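Local coordinates for protein YbgK (Escherichia coli, PDB 5DUD) that takes part in the ATP-dependent cleavage of 5-oxoproline to L-glutamate, as subunit C of 5-oxoprolinase, at residues V13-R18 and N49-E54; C29-M34 and R110-V115. One frame throughout, in Å; residues are numbered along the deposited sequence.

Contact 1 (V13-R18 and N49-E54)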
loop_
_atom_site.group_PDB
_atom_site.type_symbol
_atom_site.label_atom_id
_atom_site.label_comp_id
_atom_site.label_asym_id
_atom_site.label_seq_id
_atom_site.Cartn_x
_atom_site.Cartn_y
_atom_site.Cartn_z
ATOM N N VAL A 13 -10.597 -6.343 -9.791
ATOM C CA VAL A 13 -10.290 -7.733 -9.424
ATOM C C VAL A 13 -9.318 -7.689 -8.243
ATOM O O VAL A 13 -8.201 -7.191 -8.408
ATOM C CB VAL A 13 -9.696 -8.537 -10.610
ATOM C CG1 VAL A 13 -9.560 -10.018 -10.256
ATOM C CG2 VAL A 13 -10.525 -8.358 -11.882
ATOM N N GLN A 14 -9.729 -8.178 -7.063
ATOM C CA GLN A 14 -8.891 -8.144 -5.870
ATOM C C GLN A 14 -8.614 -9.548 -5.349
ATOM O O GLN A 14 -9.439 -10.447 -5.484
ATOM C CB GLN A 14 -9.546 -7.279 -4.780
ATOM C CG GLN A 14 -9.644 -5.794 -5.145
ATOM C CD GLN A 14 -8.301 -5.108 -5.318
ATOM O OE1 GLN A 14 -7.270 -5.546 -4.801
ATOM N NE2 GLN A 14 -8.285 -3.997 -6.039
ATOM N N ASP A 15 -7.410 -9.711 -4.778
ATOM C CA ASP A 15 -6.839 -10.956 -4.254
ATOM C C ASP A 15 -6.439 -10.795 -2.761
ATOM O O ASP A 15 -6.806 -9.805 -2.128
ATOM C CB ASP A 15 -5.582 -11.265 -5.107
ATOM C CG ASP A 15 -5.325 -12.729 -5.366
ATOM O OD1 ASP A 15 -6.079 -13.329 -6.151
ATOM O OD2 ASP A 15 -4.347 -13.268 -4.807
ATOM N N GLY A 16 -5.694 -11.767 -2.221
ATOM C CA GLY A 16 -5.098 -11.690 -0.888
ATOM C C GLY A 16 -4.104 -10.551 -0.736
ATOM O O GLY A 16 -4.078 -9.893 0.307
ATOM N N GLY A 17 -3.284 -10.327 -1.765
ATOM C CA GLY A 17 -2.306 -9.246 -1.776
ATOM C C GLY A 17 -0.991 -9.599 -2.436
ATOM O O GLY A 17 -0.555 -10.754 -2.420
ATOM N N ARG A 18 -0.345 -8.583 -3.014
ATOM C CA ARG A 18 0.950 -8.692 -3.681
ATOM C C ARG A 18 2.059 -8.493 -2.625
ATOM O O ARG A 18 2.634 -7.415 -2.524
ATOM C CB ARG A 18 1.007 -7.653 -4.817
ATOM C CG ARG A 18 2.195 -7.808 -5.749
ATOM C CD ARG A 18 2.092 -6.985 -7.022
ATOM N NE ARG A 18 1.077 -7.512 -7.942
ATOM C CZ ARG A 18 -0.181 -7.081 -8.069
ATOM N NH1 ARG A 18 -0.631 -6.075 -7.319
ATOM N NH2 ARG A 18 -1.000 -7.653 -8.941
ATOM N N ASN A 49 -7.635 -16.629 -0.380
ATOM C CA ASN A 49 -7.014 -15.484 -1.064
ATOM C C ASN A 49 -7.189 -15.531 -2.605
ATOM O O ASN A 49 -6.510 -14.793 -3.322
ATOM C CB ASN A 49 -5.527 -15.468 -0.705
ATOM C CG ASN A 49 -5.295 -15.178 0.763
ATOM O OD1 ASN A 49 -5.618 -14.090 1.248
ATOM N ND2 ASN A 49 -4.829 -16.161 1.526
ATOM N N ALA A 50 -8.122 -16.341 -3.125
ATOM C CA ALA A 50 -8.324 -16.447 -4.573
ATOM C C ALA A 50 -8.864 -15.122 -5.152
ATOM O O ALA A 50 -9.442 -14.324 -4.408
ATOM C CB ALA A 50 -9.272 -17.591 -4.894
ATOM N N PRO A 51 -8.682 -14.851 -6.462
ATOM C CA PRO A 51 -9.164 -13.570 -7.013
ATOM C C PRO A 51 -10.692 -13.457 -7.069
ATOM O O PRO A 51 -11.356 -14.333 -7.621
ATOM C CB PRO A 51 -8.555 -13.512 -8.424
ATOM C CG PRO A 51 -7.673 -14.689 -8.553
ATOM C CD PRO A 51 -8.007 -15.666 -7.492
ATOM N N ALA A 52 -11.237 -12.366 -6.494
ATOM C CA ALA A 52 -12.674 -12.065 -6.478
ATOM C C ALA A 52 -12.901 -10.579 -6.783
ATOM O O ALA A 52 -12.038 -9.758 -6.483
ATOM C CB ALA A 52 -13.272 -12.426 -5.125
ATOM N N LEU A 53 -14.055 -10.231 -7.370
ATOM C CA LEU A 53 -14.340 -8.843 -7.735
ATOM C C LEU A 53 -14.680 -7.970 -6.543
ATOM O O LEU A 53 -15.616 -8.290 -5.825
ATOM C CB LEU A 53 -15.529 -8.759 -8.709
ATOM C CG LEU A 53 -15.400 -9.488 -10.022
ATOM C CD1 LEU A 53 -16.683 -9.376 -10.820
ATOM C CD2 LEU A 53 -14.235 -8.965 -10.808
ATOM N N GLU A 54 -13.993 -6.831 -6.379
ATOM C CA GLU A 54 -14.354 -5.832 -5.369
ATOM C C GLU A 54 -15.295 -4.857 -6.059
ATOM O O GLU A 54 -15.033 -4.503 -7.205
ATOM C CB GLU A 54 -13.117 -5.114 -4.803
ATOM C CG GLU A 54 -13.461 -3.989 -3.837
ATOM C CD GLU A 54 -12.276 -3.405 -3.098
ATOM O OE1 GLU A 54 -11.791 -2.327 -3.509
ATOM O OE2 GLU A 54 -11.834 -4.022 -2.102
#
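Q14 and A52 form an antiparallel hydrogen-bonded pair, gripping each other with two backbone bonds. Q14 N donates to A52 O at 2.9 Å, while A52 N returns a straighter bond to Q14 O at 2.8 Å, with an angle of 171° at the hydrogen. The CA of P51 adds a CA-H...O contact to that same oxygen. One step further into the strands, V13 and L53 make the adjoining non-hydrogen-bonded pair, and past the strand ends a weak bond from G16 N to N49 O carries the pairing into the loops.

Apolar contacts line one face. V13 has CG1 anti to its own N (chi1 -172°), a setting that turns this methyl to P51 CB at 4.1 Å and leaves CG2 for L53 CD2 at 3.9 Å. L150 touches both V13 and L53 here. On the other face, the bent chain of Q14 lays CG against E54 CB, 3.6 Å away, and A52 packs on L37 and N41 of helix 34-44. The carboxylate of E54 looks elsewhere, to Y112, L32 and R206.

The polar loop side chains come next. D15 runs alongside P51, pointing the same way, and sets OD1 over the face of the proline ring. With an alanine here the carboxylate is gone, and the face of the P51 ring would probably lose its cover on this side. N49 OD1 sits 3.3 Å from G16 CA, and any side chain on G16 would point toward N49.

Strand 12-14 is thus held by strand 52-56 as an outermost strand of a five-stranded antiparallel sheet, in a domain that belongs to the cyclophilin-like clan.

Contact 2 (C29-M34 and R110-V115)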
loop_
_atom_site.group_PDB
_atom_site.type_symbol
_atom_site.label_atom_id
_atom_site.label_comp_id
_atom_site.label_asym_id
_atom_site.label_seq_id
_atom_site.Cartn_x
_atom_site.Cartn_y
_atom_site.Cartn_z
ATOM N N CYS A 29 -1.869 -4.022 -1.789
ATOM C CA CYS A 29 -3.231 -3.913 -2.325
ATOM C C CYS A 29 -4.133 -5.061 -1.779
ATOM O O CYS A 29 -4.033 -5.375 -0.595
ATOM C CB CYS A 29 -3.215 -3.856 -3.852
ATOM S SG CYS A 29 -2.101 -2.599 -4.535
ATOM N N GLY A 30 -4.999 -5.650 -2.603
ATOM C CA GLY A 30 -5.907 -6.695 -2.153
ATOM C C GLY A 30 -7.191 -6.070 -1.662
ATOM O O GLY A 30 -7.344 -4.845 -1.722
ATOM N N ALA A 31 -8.135 -6.894 -1.200
ATOM C CA ALA A 31 -9.428 -6.392 -0.734
ATOM C C ALA A 31 -9.294 -5.537 0.524
ATOM O O ALA A 31 -8.530 -5.875 1.428
ATOM C CB ALA A 31 -10.386 -7.547 -0.466
ATOM N N LEU A 32 -10.006 -4.406 0.545
ATOM C CA LEU A 32 -10.053 -3.500 1.697
ATOM C C LEU A 32 -10.711 -4.246 2.866
ATOM O O LEU A 32 -10.177 -4.259 3.975
ATOM C CB LEU A 32 -10.819 -2.204 1.344
ATOM C CG LEU A 32 -9.979 -0.941 1.086
ATOM C CD1 LEU A 32 -8.778 -1.224 0.199
ATOM C CD2 LEU A 32 -10.831 0.152 0.472
ATOM N N ASP A 33 -11.822 -4.940 2.578
ATOM C CA ASP A 33 -12.510 -5.810 3.526
ATOM C C ASP A 33 -12.006 -7.230 3.250
ATOM O O ASP A 33 -12.646 -7.997 2.532
ATOM C CB ASP A 33 -14.039 -5.675 3.370
ATOM C CG ASP A 33 -14.851 -6.220 4.529
ATOM O OD1 ASP A 33 -14.582 -7.359 4.961
ATOM O OD2 ASP A 33 -15.798 -5.531 4.964
ATOM N N MET A 34 -10.814 -7.556 3.777
ATOM C CA MET A 34 -10.214 -8.879 3.578
ATOM C C MET A 34 -11.134 -9.998 4.082
ATOM O O MET A 34 -11.287 -10.972 3.352
ATOM C CB MET A 34 -8.823 -8.991 4.241
ATOM C CG MET A 34 -7.661 -8.533 3.367
ATOM S SD MET A 34 -7.512 -9.338 1.745
ATOM C CE MET A 34 -7.720 -11.012 2.207
ATOM N N ARG A 110 -18.485 -1.257 0.213
ATOM C CA ARG A 110 -17.906 -2.245 -0.702
ATOM C C ARG A 110 -18.549 -3.643 -0.600
ATOM O O ARG A 110 -18.797 -4.138 0.496
ATOM C CB ARG A 110 -16.389 -2.342 -0.478
ATOM C CG ARG A 110 -15.652 -1.129 -1.054
ATOM C CD ARG A 110 -14.377 -0.768 -0.323
ATOM N NE ARG A 110 -13.863 0.538 -0.754
ATOM C CZ ARG A 110 -14.159 1.722 -0.207
ATOM N NH1 ARG A 110 -14.987 1.799 0.832
ATOM N NH2 ARG A 110 -13.624 2.837 -0.695
ATOM N N SER A 111 -18.796 -4.275 -1.770
ATOM C CA SER A 111 -19.388 -5.609 -1.916
ATOM C C SER A 111 -18.452 -6.492 -2.737
ATOM O O SER A 111 -17.759 -5.984 -3.615
ATOM C CB SER A 111 -20.756 -5.503 -2.592
ATOM O OG SER A 111 -21.508 -6.705 -2.505
ATOM N N TYR A 112 -18.423 -7.804 -2.456
ATOM C CA TYR A 112 -17.528 -8.731 -3.161
ATOM C C TYR A 112 -18.313 -9.846 -3.855
ATOM O O TYR A 112 -19.344 -10.274 -3.349
ATOM C CB TYR A 112 -16.488 -9.317 -2.192
ATOM C CG TYR A 112 -15.636 -8.238 -1.564
ATOM C CD1 TYR A 112 -16.121 -7.467 -0.514
ATOM C CD2 TYR A 112 -14.396 -7.906 -2.094
ATOM C CE1 TYR A 112 -15.393 -6.397 -0.007
ATOM C CE2 TYR A 112 -13.643 -6.857 -1.573
ATOM C CZ TYR A 112 -14.147 -6.103 -0.528
ATOM O OH TYR A 112 -13.421 -5.068 0.013
ATOM N N LEU A 113 -17.819 -10.296 -5.024
ATOM C CA LEU A 113 -18.440 -11.350 -5.824
ATOM C C LEU A 113 -17.388 -12.394 -6.231
ATOM O O LEU A 113 -16.485 -12.085 -7.009
ATOM C CB LEU A 113 -19.111 -10.732 -7.067
ATOM C CG LEU A 113 -19.691 -11.704 -8.100
ATOM C CD1 LEU A 113 -20.677 -12.663 -7.464
ATOM C CD2 LEU A 113 -20.359 -10.962 -9.228
ATOM N N ALA A 114 -17.525 -13.628 -5.713
ATOM C CA ALA A 114 -16.617 -14.740 -6.000
ATOM C C ALA A 114 -17.354 -15.879 -6.700
ATOM O O ALA A 114 -18.512 -16.154 -6.383
ATOM C CB ALA A 114 -16.001 -15.245 -4.711
ATOM N N VAL A 115 -16.673 -16.546 -7.634
ATOM C CA VAL A 115 -17.237 -17.664 -8.397
ATOM C C VAL A 115 -16.328 -18.885 -8.225
ATOM O O VAL A 115 -15.147 -18.728 -7.919
ATOM C CB VAL A 115 -17.455 -17.294 -9.889
ATOM C CG1 VAL A 115 -18.246 -15.995 -10.019
ATOM C CG2 VAL A 115 -16.138 -17.202 -10.656
#
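This is a buried contact of loop against strand: residues 31-33, just ahead of helix 34-44, pack against the side chains of R110 and Y112 from strand 110-115. Its one hydrogen bond runs from D33 N to Y112 OH, 3.0 Å long and bent only to 162° at the hydrogen. The phenol oxygen also bonds to E54 OE2, and that carboxylate oxygen in turn accepts L32 N, so two successive backbone N-H groups of the loop are held, one by the hydroxyl and one by the acid behind it.

The ring of Y112 reaches the loop because CG lies anti to its carbonyl carbon (chi1 -60°). D33 O stands over one face of the ring, 3.9 Å from Y112 CZ, and D33 CB approaches Y112 CE1 at 3.7 Å. A31 CB meets Y112 CE2 obliquely at 3.5 Å. A36 of the helix touches the same tyrosine.

Beside it, the arm of R110 stretches out from CG to NE and runs past L32. There L32 CD2 rests over a face of the guanidinium, 3.7 Å from R110 CZ, while R110 NH1 bonds to A270 O.

D33 has CG anti to its backbone N (chi1 -164°), which swings the carboxylate away from the tyrosine hydroxyl: OD1 accepts A36 N, and OD2 is bonded by Q271 and W170. That makes D33 the N-cap of helix 34-44. The tyrosine thus fixes the backbone of the capping residue itself, at the point where this helix starts its run across the sheet of the carboxyltransferase domain.

How the contacts relate
Contacts 1 and 2 lie with their centres about 6 Å apart and share one antiparallel sheet, in which strand 52-56 sits between 12-14 and 110-115. Their segments alternate along the chain: 13-18, 29-34, 49-54, then 110-115. They also touch directly. The E54-Y112 bond joins the two contacts through side chains, and L53 N probably bonds to L113 O between neighbouring strands. Helix 34-44 links 29-34 to 49-54 and packs on side chains of both contacts, A52 in contact 1 and Y112 in contact 2. Edge strand, middle strands and helix start are therefore tied together as one buried unit of the carboxyltransferase domain.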